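Side-chain contacts in N-isopropylammelide isopropylaminohydrolase (Burkholderia multivorans ATCC 17616, PDB 6NBO), which belongs to the amidohydrolase family, with a zinc-binding TIM-barrel domain joined to a smaller beta-stranded region: residues R15-G20 / L25-E30; T10-R15 / L387-G392; D189-E194 / A227-L232; D202-I207 / L215-H220; A264-M269 / V289-A294. One frame throughout, in Å; residues are numbered along the deposited sequence.

Contact 1 (R15-G20 / L25-E30); sequences RNVRTG and LDILIE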
# COMPACT_ATOMS: atom_id res chain seq x y z
N ARG A 15 1.50 25.23 13.96
CA ARG A 15 0.78 26.45 13.60
C ARG A 15 0.87 26.72 12.10
O ARG A 15 1.88 26.45 11.46
CB ARG A 15 1.35 27.64 14.35
CG ARG A 15 0.87 27.76 15.78
CD ARG A 15 1.44 29.00 16.41
NE ARG A 15 0.99 29.16 17.79
CZ ARG A 15 1.72 29.71 18.75
NH1 ARG A 15 2.94 30.16 18.47
NH2 ARG A 15 1.24 29.82 19.98
N ASN A 16 -0.21 27.30 11.57
CA ASN A 16 -0.18 28.01 10.29
C ASN A 16 0.13 27.06 9.12
O ASN A 16 1.12 27.22 8.40
CB ASN A 16 0.83 29.16 10.35
CG ASN A 16 0.85 30.00 9.10
OD1 ASN A 16 -0.12 30.04 8.35
ND2 ASN A 16 1.98 30.67 8.85
N VAL A 17 -0.73 26.05 8.96
CA VAL A 17 -0.65 25.13 7.83
C VAL A 17 -1.98 25.13 7.09
O VAL A 17 -2.99 25.63 7.58
CB VAL A 17 -0.29 23.70 8.27
CG1 VAL A 17 1.12 23.66 8.85
CG2 VAL A 17 -1.33 23.17 9.26
N ARG A 18 -1.96 24.56 5.89
CA ARG A 18 -3.13 24.50 5.03
C ARG A 18 -3.39 23.05 4.67
O ARG A 18 -2.46 22.32 4.30
CB ARG A 18 -2.93 25.34 3.77
CG ARG A 18 -2.91 26.86 4.00
CD ARG A 18 -2.45 27.58 2.73
NE ARG A 18 -1.12 27.12 2.32
CZ ARG A 18 -0.83 26.63 1.12
NH1 ARG A 18 -1.76 26.56 0.19
NH2 ARG A 18 0.41 26.23 0.86
N THR A 19 -4.63 22.62 4.78
CA THR A 19 -4.95 21.26 4.34
C THR A 19 -5.31 21.20 2.86
O THR A 19 -5.55 20.11 2.34
CB THR A 19 -6.09 20.69 5.19
OG1 THR A 19 -7.24 21.52 5.04
CG2 THR A 19 -5.68 20.64 6.66
N GLY A 20 -5.34 22.34 2.18
CA GLY A 20 -5.62 22.38 0.76
C GLY A 20 -6.27 23.68 0.35
O GLY A 20 -5.81 24.76 0.73
N LEU A 25 -4.89 26.80 9.12
CA LEU A 25 -5.31 26.50 10.49
C LEU A 25 -4.11 25.98 11.27
O LEU A 25 -3.01 25.83 10.73
CB LEU A 25 -6.47 25.50 10.51
CG LEU A 25 -6.39 24.24 9.64
CD1 LEU A 25 -5.36 23.23 10.13
CD2 LEU A 25 -7.77 23.59 9.57
N ASP A 26 -4.33 25.72 12.56
CA ASP A 26 -3.36 25.04 13.40
C ASP A 26 -3.84 23.63 13.68
O ASP A 26 -5.03 23.33 13.64
CB ASP A 26 -3.15 25.76 14.74
CG ASP A 26 -2.83 27.24 14.59
OD1 ASP A 26 -2.25 27.65 13.56
OD2 ASP A 26 -3.16 27.98 15.52
N ILE A 27 -2.88 22.75 13.98
CA ILE A 27 -3.17 21.37 14.35
C ILE A 27 -2.54 21.13 15.71
O ILE A 27 -1.31 21.17 15.84
CB ILE A 27 -2.63 20.36 13.32
CG1 ILE A 27 -3.24 20.61 11.94
CG2 ILE A 27 -2.92 18.92 13.78
CD1 ILE A 27 -2.61 19.74 10.82
N LEU A 28 -3.37 20.88 16.72
CA LEU A 28 -2.89 20.54 18.05
C LEU A 28 -2.85 19.03 18.19
O LEU A 28 -3.86 18.35 17.96
CB LEU A 28 -3.79 21.14 19.14
CG LEU A 28 -3.38 20.80 20.57
CD1 LEU A 28 -2.00 21.36 20.91
CD2 LEU A 28 -4.42 21.29 21.59
N ILE A 29 -1.70 18.51 18.60
CA ILE A 29 -1.49 17.08 18.77
C ILE A 29 -1.24 16.81 20.24
O ILE A 29 -0.48 17.55 20.89
CB ILE A 29 -0.30 16.59 17.92
CG1 ILE A 29 -0.67 16.63 16.44
CG2 ILE A 29 0.17 15.20 18.37
CD1 ILE A 29 0.55 16.69 15.53
N GLU A 30 -1.90 15.79 20.79
CA GLU A 30 -1.57 15.34 22.14
C GLU A 30 -1.47 13.82 22.15
O GLU A 30 -2.33 13.14 21.60
CB GLU A 30 -2.60 15.83 23.16
CG GLU A 30 -2.64 17.35 23.22
CD GLU A 30 -3.55 17.90 24.29
OE1 GLU A 30 -4.31 17.12 24.90
OE2 GLU A 30 -3.48 19.13 24.53
O HOH W 1 -1.84 29.13 17.70
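Val17 and Leu25 exchange two backbone hydrogen bonds, Val17 N to Leu25 O at 2.9 Å and Leu25 N to Val17 O at 2.7 Å, which defines them as an antiparallel hydrogen-bonded pair. Asn16 faces Leu25 as well. Two residues set against one, the first with positive phi, fit a G1 beta bulge. The N-H of Asn16 is taken up by a side chain: Asn16 N donates to Asp26 OD1 at 2.9 Å, on the anti side of the carboxylate and 20° out of its plane. A chi1 of -52° swings the Asp26 carboxylate beside its own backbone N and against Arg15, whose CA is 3.3 Å from Asp26 OD1. One water stands 2.8 Å from both Arg15 NE, from which it accepts, and Asp26 OD2, to which it donates; the backbone N-H of Leu41 also reaches OD2. The two charged groups are therefore linked through water, their planes 55° apart. Apolar packing is centred on Val17 CG2, which lies 4.1 Å from Leu25 CD1 and 4.0 Å from Ile27 CD1, the Val17 and Ile27 side chains crossing at about a right angle. The hairpin of strands 11-17 and 25-30 forms the middle of a four-stranded sheet, flanked by strands 33-38 and 48-51, and both Val17 and Ile27 also touch Ala57 of strand 56-66.

Contact 2 (T10-R15 / L387-G392); sequences TALLIR and LVVSSG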
# COMPACT_ATOMS: atom_id res chain seq x y z
N THR A 10 2.95 14.43 26.09
CA THR A 10 3.51 15.43 25.19
C THR A 10 2.42 16.05 24.32
O THR A 10 1.51 15.36 23.85
CB THR A 10 4.60 14.82 24.31
N ALA A 11 2.51 17.37 24.12
CA ALA A 11 1.65 18.10 23.19
C ALA A 11 2.50 18.82 22.15
O ALA A 11 3.58 19.33 22.47
CB ALA A 11 0.77 19.12 23.92
N LEU A 12 1.99 18.86 20.92
CA LEU A 12 2.64 19.53 19.80
C LEU A 12 1.61 20.38 19.07
O LEU A 12 0.59 19.86 18.62
CB LEU A 12 3.28 18.53 18.84
CG LEU A 12 3.93 19.12 17.59
CD1 LEU A 12 5.11 20.00 17.95
CD2 LEU A 12 4.35 17.98 16.66
N LEU A 13 1.88 21.67 18.96
CA LEU A 13 1.02 22.59 18.23
C LEU A 13 1.74 22.96 16.94
O LEU A 13 2.77 23.64 16.97
CB LEU A 13 0.69 23.84 19.05
CG LEU A 13 -0.17 24.89 18.35
CD1 LEU A 13 -1.50 24.29 17.89
CD2 LEU A 13 -0.41 26.08 19.26
N ILE A 14 1.20 22.51 15.81
CA ILE A 14 1.71 22.87 14.49
C ILE A 14 0.88 24.06 14.01
O ILE A 14 -0.31 23.92 13.71
CB ILE A 14 1.60 21.71 13.51
CG1 ILE A 14 2.33 20.46 14.06
CG2 ILE A 14 2.14 22.13 12.13
CD1 ILE A 14 2.10 19.19 13.20
N ARG A 15 1.50 25.23 13.96
CA ARG A 15 0.78 26.45 13.60
C ARG A 15 0.87 26.72 12.10
O ARG A 15 1.88 26.45 11.46
CB ARG A 15 1.35 27.64 14.35
CG ARG A 15 0.87 27.76 15.78
CD ARG A 15 1.44 29.00 16.41
NE ARG A 15 0.99 29.16 17.79
CZ ARG A 15 1.72 29.71 18.75
NH1 ARG A 15 2.94 30.16 18.47
NH2 ARG A 15 1.24 29.82 19.98
N LEU A 387 8.56 18.29 7.17
CA LEU A 387 8.33 17.74 8.50
C LEU A 387 7.51 16.48 8.35
O LEU A 387 6.55 16.45 7.58
CB LEU A 387 7.58 18.72 9.40
CG LEU A 387 7.30 18.23 10.83
CD1 LEU A 387 8.61 18.09 11.61
CD2 LEU A 387 6.36 19.17 11.56
N VAL A 388 7.89 15.42 9.06
CA VAL A 388 7.06 14.23 9.18
C VAL A 388 6.83 14.00 10.66
O VAL A 388 7.79 13.93 11.45
CB VAL A 388 7.68 12.99 8.51
CG1 VAL A 388 6.73 11.80 8.62
CG2 VAL A 388 8.00 13.27 7.03
N VAL A 389 5.56 13.93 11.05
CA VAL A 389 5.14 13.55 12.39
C VAL A 389 4.44 12.21 12.28
O VAL A 389 3.59 12.02 11.40
CB VAL A 389 4.20 14.60 13.00
CG1 VAL A 389 3.75 14.17 14.39
CG2 VAL A 389 4.88 15.96 13.03
N SER A 390 4.80 11.28 13.15
CA SER A 390 4.19 9.97 13.11
C SER A 390 3.78 9.59 14.52
O SER A 390 4.61 9.62 15.43
CB SER A 390 5.14 8.93 12.52
OG SER A 390 4.52 7.66 12.50
N SER A 391 2.50 9.25 14.69
CA SER A 391 1.94 8.96 16.01
C SER A 391 2.29 10.06 17.00
O SER A 391 2.62 9.80 18.16
CB SER A 391 2.39 7.60 16.52
OG SER A 391 1.72 6.57 15.82
N GLY A 392 2.22 11.31 16.54
CA GLY A 392 2.44 12.46 17.40
C GLY A 392 3.88 12.80 17.68
O GLY A 392 4.14 13.75 18.44
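Leu12 and Val389 reach toward each other tip to tip, Leu12 CD2 ending 4.2 Å from Val389 CG2. The Leu12 side chain gets there by extending straight off its strand, with CG opposite the backbone N (chi1 177°), so its methyls project into the gap between the two segments. The same CD2 of Leu12 comes within 4.6 Å of Gly392 O, where segment 387-392 has left its strand; Leu12 and Gly392 also have the closest CA atoms of the two segments, 7.5 Å apart. No hydrogen bond crosses at this separation, which is evidence for two sheets packed through side chains and not for neighbouring strands of one sheet. Strand 11-17 belongs to the four-stranded sheet near the N-terminus, whereas strand 387-390 pairs with strands 367-370 and 393-397 near the C-terminus. The two ends of the chain thus build the beta-stranded region beside the barrel together, as in other amidohydrolases. Next along the strand, Leu13 faces the other way, touching Asp26 and Ile49. Ile14 returns to the side of Leu12 and puts its CD1 4.3 Å from Val389 CG2, so that this one methyl is met by both residues. Beyond it, Ile14 CD1 lies 4.6 Å from Leu387 CD2, a looser approach than that to Val389, while the Ile14 side chain also touches Ile29 of strand 25-30.

Contact 3 (D189-E194 / A227-L232); sequences DPCAIE and AYSLDL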
# COMPACT_ATOMS: atom_id res chain seq x y z
N ASP A 189 -3.26 -15.45 -9.55
CA ASP A 189 -3.61 -16.06 -10.84
C ASP A 189 -4.12 -17.50 -10.72
O ASP A 189 -3.41 -18.46 -11.04
CB ASP A 189 -2.41 -15.98 -11.76
CG ASP A 189 -1.91 -14.55 -11.91
OD1 ASP A 189 -2.70 -13.61 -11.64
OD2 ASP A 189 -0.75 -14.35 -12.30
N PRO A 190 -5.38 -17.66 -10.30
CA PRO A 190 -5.92 -19.01 -10.08
C PRO A 190 -5.91 -19.87 -11.34
O PRO A 190 -5.83 -21.10 -11.23
CB PRO A 190 -7.36 -18.73 -9.60
CG PRO A 190 -7.30 -17.33 -9.03
CD PRO A 190 -6.34 -16.60 -9.93
N CYS A 191 -5.98 -19.26 -12.52
CA CYS A 191 -5.86 -20.03 -13.76
C CYS A 191 -4.41 -20.14 -14.22
O CYS A 191 -3.90 -21.25 -14.40
CB CYS A 191 -6.70 -19.38 -14.88
SG CYS A 191 -8.48 -19.59 -14.72
N ALA A 192 -3.75 -19.01 -14.44
CA ALA A 192 -2.47 -19.01 -15.14
C ALA A 192 -1.36 -19.64 -14.30
O ALA A 192 -0.47 -20.31 -14.84
CB ALA A 192 -2.08 -17.59 -15.54
N ILE A 193 -1.38 -19.43 -13.00
CA ILE A 193 -0.35 -19.97 -12.11
C ILE A 193 -0.80 -21.27 -11.46
O ILE A 193 -0.12 -22.28 -11.53
CB ILE A 193 0.07 -18.92 -11.06
CG1 ILE A 193 0.81 -17.76 -11.74
CG2 ILE A 193 0.94 -19.56 -9.97
CD1 ILE A 193 2.17 -18.13 -12.27
N GLU A 194 -1.99 -21.27 -10.84
CA GLU A 194 -2.40 -22.45 -10.08
C GLU A 194 -2.90 -23.60 -10.95
O GLU A 194 -2.83 -24.75 -10.52
CB GLU A 194 -3.46 -22.07 -9.05
CG GLU A 194 -2.99 -21.01 -8.04
CD GLU A 194 -1.95 -21.55 -7.05
OE1 GLU A 194 -1.68 -22.76 -7.06
OE2 GLU A 194 -1.41 -20.75 -6.26
N ALA A 227 -11.14 -12.20 -16.09
CA ALA A 227 -12.53 -11.94 -15.71
C ALA A 227 -13.16 -13.17 -15.08
O ALA A 227 -13.95 -13.06 -14.13
CB ALA A 227 -13.33 -11.48 -16.92
N TYR A 228 -12.84 -14.35 -15.61
CA TYR A 228 -13.31 -15.59 -15.01
C TYR A 228 -12.79 -15.76 -13.58
O TYR A 228 -13.56 -16.09 -12.67
CB TYR A 228 -12.89 -16.78 -15.88
CG TYR A 228 -13.06 -18.12 -15.19
CD1 TYR A 228 -14.29 -18.78 -15.18
CD2 TYR A 228 -12.00 -18.69 -14.51
CE1 TYR A 228 -14.44 -20.00 -14.53
CE2 TYR A 228 -12.14 -19.89 -13.86
CZ TYR A 228 -13.35 -20.54 -13.87
OH TYR A 228 -13.45 -21.73 -13.20
N SER A 229 -11.49 -15.57 -13.38
CA SER A 229 -10.93 -15.74 -12.04
C SER A 229 -11.53 -14.74 -11.07
O SER A 229 -11.85 -15.08 -9.93
CB SER A 229 -9.41 -15.61 -12.07
OG SER A 229 -8.81 -16.72 -12.69
N LEU A 230 -11.66 -13.48 -11.51
CA LEU A 230 -12.26 -12.45 -10.67
C LEU A 230 -13.68 -12.83 -10.26
O LEU A 230 -14.07 -12.66 -9.09
CB LEU A 230 -12.25 -11.11 -11.40
CG LEU A 230 -12.76 -9.90 -10.62
CD1 LEU A 230 -12.11 -9.82 -9.22
CD2 LEU A 230 -12.51 -8.61 -11.39
N ASP A 231 -14.47 -13.34 -11.20
CA ASP A 231 -15.83 -13.77 -10.87
C ASP A 231 -15.81 -14.85 -9.79
O ASP A 231 -16.62 -14.81 -8.85
CB ASP A 231 -16.55 -14.28 -12.11
CG ASP A 231 -17.88 -14.92 -11.78
OD1 ASP A 231 -18.77 -14.22 -11.27
OD2 ASP A 231 -18.04 -16.13 -12.02
N LEU A 232 -14.91 -15.83 -9.93
CA LEU A 232 -14.77 -16.87 -8.92
C LEU A 232 -14.46 -16.28 -7.56
O LEU A 232 -15.06 -16.66 -6.54
CB LEU A 232 -13.68 -17.86 -9.32
CG LEU A 232 -13.96 -18.93 -10.37
CD1 LEU A 232 -12.75 -19.84 -10.49
CD2 LEU A 232 -15.19 -19.73 -9.98
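A sulfur-aromatic contact between Cys191 and Tyr228 marks the place where a loop of the TIM barrel rests on a neighbouring helix. Residues 189-194 follow barrel strand 184-188, and residues 227-232 belong to helix 223-239, which comes after the adjacent strand 215-219. Cys191 SG lies 4.7 Å from the centroid of the Tyr228 ring and 71° off its normal, an oblique approach. The nearest ring atom is Tyr228 CD2, 3.6 Å from Cys191 SG, with CE2 just behind. The ring reaches the sulfur although its CB does not aim at the loop: chi1 of 167° puts CG opposite the backbone N and leans the ring toward the C-terminal end of the helix, where Leu232 CG lies against one face.

Ser229, one residue on, points directly at the loop and fits between the Cys191 sulfur and the Pro190 ring. Its CB is 3.9 Å from Pro190 CD, and its OG 3.7 Å from that same carbon, so the serine packs against the pyrrolidine, closest at CD. The polar need of Ser229 OG is met by a hydrogen bond with Glu221 OE1. Glu221 OE2 accepts from the backbone N-H groups of Cys191 and Ala192, so a single carboxylate joins the loop to the helix. Pro190 is about 14 Å from a zinc ion, measured from its side chain, which puts the contact well outside the metal site. The loop itself turns in a helical manner, with Asp189 O accepting from both Ile193 N, at 3.0 Å, and Glu194 N, at 3.2 Å.

Contact 4 (D202-I207 / L215-H220); sequences DVLFGI and LDLHLH. With ZN (zinc ion), chain B.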
# COMPACT_ATOMS: atom_id res chain seq x y z
N ASP A 202 -10.74 -22.06 -3.50
CA ASP A 202 -11.27 -22.72 -2.31
C ASP A 202 -10.18 -22.95 -1.27
O ASP A 202 -10.42 -22.77 -0.07
CB ASP A 202 -11.94 -24.03 -2.70
CG ASP A 202 -13.26 -23.84 -3.46
OD1 ASP A 202 -13.79 -22.70 -3.53
OD2 ASP A 202 -13.77 -24.83 -4.00
N VAL A 203 -8.97 -23.33 -1.69
CA VAL A 203 -7.89 -23.55 -0.72
C VAL A 203 -7.54 -22.25 -0.00
O VAL A 203 -7.46 -22.20 1.23
CB VAL A 203 -6.67 -24.17 -1.41
CG1 VAL A 203 -5.42 -24.05 -0.52
CG2 VAL A 203 -6.92 -25.65 -1.75
N LEU A 204 -7.34 -21.18 -0.76
CA LEU A 204 -6.96 -19.91 -0.16
C LEU A 204 -8.05 -19.36 0.76
O LEU A 204 -7.78 -18.94 1.88
CB LEU A 204 -6.64 -18.90 -1.26
CG LEU A 204 -5.35 -19.13 -2.04
CD1 LEU A 204 -5.28 -18.17 -3.22
CD2 LEU A 204 -4.14 -18.97 -1.11
N PHE A 205 -9.31 -19.35 0.29
CA PHE A 205 -10.36 -18.83 1.16
C PHE A 205 -10.54 -19.71 2.40
O PHE A 205 -10.88 -19.21 3.47
CB PHE A 205 -11.69 -18.68 0.40
CG PHE A 205 -11.82 -17.36 -0.30
CD1 PHE A 205 -11.22 -17.16 -1.54
CD2 PHE A 205 -12.49 -16.30 0.29
CE1 PHE A 205 -11.31 -15.93 -2.19
CE2 PHE A 205 -12.59 -15.08 -0.35
CZ PHE A 205 -12.00 -14.88 -1.59
N GLY A 206 -10.31 -21.02 2.26
CA GLY A 206 -10.40 -21.89 3.42
C GLY A 206 -9.37 -21.53 4.48
O GLY A 206 -9.69 -21.46 5.67
N ILE A 207 -8.14 -21.27 4.06
CA ILE A 207 -7.10 -20.91 5.02
C ILE A 207 -7.43 -19.59 5.70
O ILE A 207 -7.37 -19.48 6.93
CB ILE A 207 -5.72 -20.86 4.33
CG1 ILE A 207 -5.35 -22.24 3.78
CG2 ILE A 207 -4.64 -20.33 5.31
CD1 ILE A 207 -4.15 -22.20 2.83
N LEU A 215 -7.99 -11.30 2.52
CA LEU A 215 -7.09 -11.71 1.44
C LEU A 215 -6.78 -10.52 0.55
O LEU A 215 -7.60 -9.61 0.37
CB LEU A 215 -7.69 -12.83 0.57
CG LEU A 215 -8.10 -14.10 1.31
CD1 LEU A 215 -9.58 -14.05 1.68
CD2 LEU A 215 -7.78 -15.29 0.45
N ASP A 216 -5.57 -10.53 -0.02
CA ASP A 216 -5.16 -9.56 -1.02
C ASP A 216 -4.49 -10.37 -2.12
O ASP A 216 -3.38 -10.87 -1.92
CB ASP A 216 -4.22 -8.50 -0.43
CG ASP A 216 -3.83 -7.41 -1.43
OD1 ASP A 216 -3.71 -7.70 -2.63
OD2 ASP A 216 -3.64 -6.25 -1.00
N LEU A 217 -5.15 -10.48 -3.27
CA LEU A 217 -4.78 -11.43 -4.31
C LEU A 217 -4.20 -10.70 -5.51
O LEU A 217 -4.83 -9.77 -6.02
CB LEU A 217 -6.00 -12.27 -4.71
CG LEU A 217 -6.65 -13.03 -3.56
CD1 LEU A 217 -7.94 -13.68 -4.00
CD2 LEU A 217 -5.68 -14.07 -2.98
N HIS A 218 -3.01 -11.11 -5.95
CA HIS A 218 -2.44 -10.63 -7.21
C HIS A 218 -3.21 -11.24 -8.37
O HIS A 218 -3.26 -12.46 -8.51
CB HIS A 218 -0.96 -11.03 -7.33
CG HIS A 218 -0.01 -10.21 -6.52
ND1 HIS A 218 -0.00 -10.22 -5.15
CD2 HIS A 218 1.01 -9.40 -6.90
CE1 HIS A 218 0.96 -9.42 -4.71
NE2 HIS A 218 1.60 -8.92 -5.75
N LEU A 219 -3.78 -10.41 -9.24
CA LEU A 219 -4.49 -10.92 -10.42
C LEU A 219 -3.87 -10.25 -11.64
O LEU A 219 -4.27 -9.14 -12.01
CB LEU A 219 -6.00 -10.66 -10.33
CG LEU A 219 -6.77 -11.40 -11.43
CD1 LEU A 219 -6.55 -12.92 -11.33
CD2 LEU A 219 -8.26 -11.08 -11.40
N HIS A 220 -2.90 -10.93 -12.26
CA HIS A 220 -2.29 -10.46 -13.49
C HIS A 220 -3.00 -10.96 -14.73
O HIS A 220 -2.68 -10.49 -15.84
CB HIS A 220 -0.83 -10.91 -13.62
CG HIS A 220 -0.01 -10.71 -12.40
ND1 HIS A 220 0.20 -11.71 -11.47
CD2 HIS A 220 0.69 -9.64 -11.96
CE1 HIS A 220 0.98 -11.26 -10.51
NE2 HIS A 220 1.29 -10.00 -10.78
ZN ZN B . 2.91 -7.12 -6.19
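Leu215 CD1 sits over one face of the Phe205 ring, a CH-pi contact at the inner surface of a barrel helix. The segments belong to a beta-alpha-beta unit of the TIM barrel in which helix 197-211 links parallel strands 184-188 and 215-219. Over these segments the helix runs almost antiparallel to the strand, at 155°, and their axes come within 10.4 Å, a gap that leucines and one phenylalanine fill.

The Leu215 fork straddles two neighbouring residues of the helix; its CG lies opposite the carbonyl carbon, beside the backbone N (chi1 -57°), which brings both methyls to the helix. Leu215 CD1 is 4.1 Å from the ring centroid of Phe205 and 23° off the ring normal, displaced toward the rim where Phe205 CE2 is its nearest atom. The other prong, Leu215 CD2, lies against the helix backbone, 3.9 Å from Leu204 O, with Leu204 CB at 4.2 Å. Further along the strand, Leu217 and Leu204 slide past each other in opposite directions, touching where Leu204 CD1 comes 4.1 Å from Leu217 CD2. Leu217 CD1 also approaches Phe205 CE1 obliquely, at 4.4 Å. Val246 of the next strand and Met242 touch both Phe205 and Leu215.

Leu215 and Leu217 look outward to the helix, while the alternate residues Asp216 and His218 look into the barrel. Asp216 forms a salt bridge with Arg124 there. His218 joins His65, His67 and Asp304 round a zinc ion, its NE2 lying 2.3 Å from the metal.

Contact 5 (A264-M269 / V289-A294); sequences ALLARM and VLACRA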
# COMPACT_ATOMS: atom_id res chain seq x y z
N ALA A 264 -19.98 -4.27 -14.76
CA ALA A 264 -20.71 -5.28 -13.99
C ALA A 264 -19.81 -5.89 -12.92
O ALA A 264 -20.26 -6.14 -11.79
CB ALA A 264 -21.27 -6.36 -14.92
N LEU A 265 -18.54 -6.13 -13.24
CA LEU A 265 -17.62 -6.64 -12.23
C LEU A 265 -17.35 -5.57 -11.18
O LEU A 265 -17.34 -5.87 -9.98
CB LEU A 265 -16.32 -7.10 -12.88
CG LEU A 265 -16.37 -8.40 -13.67
CD1 LEU A 265 -15.11 -8.52 -14.50
CD2 LEU A 265 -16.50 -9.58 -12.73
N LEU A 266 -17.14 -4.33 -11.61
CA LEU A 266 -16.88 -3.27 -10.65
C LEU A 266 -18.07 -3.06 -9.73
O LEU A 266 -17.90 -2.78 -8.54
CB LEU A 266 -16.55 -1.97 -11.39
CG LEU A 266 -15.22 -1.90 -12.12
CD1 LEU A 266 -15.18 -0.60 -12.92
CD2 LEU A 266 -14.05 -1.99 -11.14
N ALA A 267 -19.29 -3.19 -10.26
CA ALA A 267 -20.48 -3.05 -9.42
C ALA A 267 -20.47 -4.09 -8.32
O ALA A 267 -20.77 -3.78 -7.16
CB ALA A 267 -21.75 -3.16 -10.27
N ARG A 268 -20.09 -5.33 -8.64
CA ARG A 268 -20.02 -6.38 -7.64
C ARG A 268 -18.95 -6.10 -6.61
O ARG A 268 -19.16 -6.30 -5.41
CB ARG A 268 -19.78 -7.73 -8.31
CG ARG A 268 -20.96 -8.19 -9.15
CD ARG A 268 -20.58 -9.35 -10.04
NE ARG A 268 -20.22 -10.54 -9.27
CZ ARG A 268 -19.69 -11.63 -9.80
NH1 ARG A 268 -19.46 -11.67 -11.10
NH2 ARG A 268 -19.39 -12.67 -9.03
N MET A 269 -17.78 -5.63 -7.07
CA MET A 269 -16.72 -5.27 -6.13
C MET A 269 -17.17 -4.16 -5.19
O MET A 269 -16.91 -4.22 -3.98
CB MET A 269 -15.47 -4.85 -6.91
CG MET A 269 -14.96 -5.97 -7.82
SD MET A 269 -13.71 -5.40 -8.98
CE MET A 269 -12.48 -4.89 -7.82
N VAL A 289 -8.86 4.44 -13.07
CA VAL A 289 -9.17 4.97 -11.75
C VAL A 289 -10.54 5.63 -11.74
O VAL A 289 -11.34 5.43 -10.82
CB VAL A 289 -8.06 5.95 -11.31
CG1 VAL A 289 -8.48 6.70 -10.08
CG2 VAL A 289 -6.78 5.17 -11.04
N LEU A 290 -10.86 6.40 -12.79
CA LEU A 290 -12.17 7.06 -12.82
C LEU A 290 -13.32 6.07 -13.01
O LEU A 290 -14.41 6.30 -12.49
CB LEU A 290 -12.19 8.12 -13.93
CG LEU A 290 -11.22 9.28 -13.64
CD1 LEU A 290 -11.39 10.38 -14.67
CD2 LEU A 290 -11.43 9.82 -12.24
N ALA A 291 -13.11 4.98 -13.74
CA ALA A 291 -14.18 3.98 -13.85
C ALA A 291 -14.43 3.29 -12.51
O ALA A 291 -15.59 3.07 -12.13
CB ALA A 291 -13.85 2.94 -14.93
N CYS A 292 -13.36 2.93 -11.79
CA CYS A 292 -13.54 2.40 -10.45
C CYS A 292 -14.29 3.38 -9.56
O CYS A 292 -15.27 3.01 -8.90
CB CYS A 292 -12.17 2.07 -9.83
SG CYS A 292 -11.30 0.79 -10.72
N ARG A 293 -13.86 4.64 -9.56
CA ARG A 293 -14.48 5.66 -8.73
C ARG A 293 -15.96 5.81 -9.06
O ARG A 293 -16.81 5.86 -8.16
CB ARG A 293 -13.75 6.99 -8.93
CG ARG A 293 -14.30 8.16 -8.15
CD ARG A 293 -13.53 9.45 -8.50
NE ARG A 293 -13.76 10.51 -7.52
CZ ARG A 293 -13.15 10.58 -6.34
NH1 ARG A 293 -12.28 9.64 -5.98
NH2 ARG A 293 -13.42 11.58 -5.51
N ALA A 294 -16.29 5.86 -10.35
CA ALA A 294 -17.68 6.01 -10.75
C ALA A 294 -18.52 4.82 -10.32
O ALA A 294 -19.71 4.97 -10.04
CB ALA A 294 -17.76 6.21 -12.27
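Both segments are regular alpha-helix, as the bonds from Met269 N to Leu265 O (3.0 Å) and from Arg293 N to Val289 O (2.9 Å) testify. They approach most closely at Leu266 and Cys292, whose CA atoms are 6.6 Å apart. Contact at that distance rests on one side chain, Leu266, which points straight at the other helix; chi1 of -70° sets its CG beside its own backbone N and carries the branch across. The fork divides between two consecutive residues. Leu266 CD1 lies against the backbone of the second helix, 3.8 Å from Ala291 O, and comes 4.3 Å from Ala291 CB. Leu266 CD2 takes the other side and meets Cys292 SG at 3.9 Å. All of this is van der Waals contact, without a hydrogen bond between the segments. In the TIM barrel, helix 259-272 comes between strands 246-250 and 275-278, and helix 289-295 between strands 275-278 and 299-301, so the leucine joins two successive helices of the layer outside the strands. Leu266 further touches Val297, in the loop leading from helix 289-295 to strand 299-301. On the first helix, Arg268 makes a salt bridge with Asp231 of helix 223-239.

In the fold
Contacts 1 and 2 share strand 11-17 and lie 10 Å apart between centres in the beta-stranded region; contact 2 ties the two chain ends, and the other four are nested inside the loop it closes. Contacts 3 and 4, also 10 Å apart, occupy the far side of the chain's centre, 39 to 47 Å between centres from contacts 1 and 2. They meet through a hydrogen bond from His220 N to Asp189 OD1, and contact 4 is nested inside contact 3. Contact 5 follows in sequence, some 20 Å from each; Asp231 and Arg268 bridge it to contact 3. Contact 4 lies within one beta-alpha-beta unit and alone includes a zinc ligand; contacts 3 and 5 join successive units.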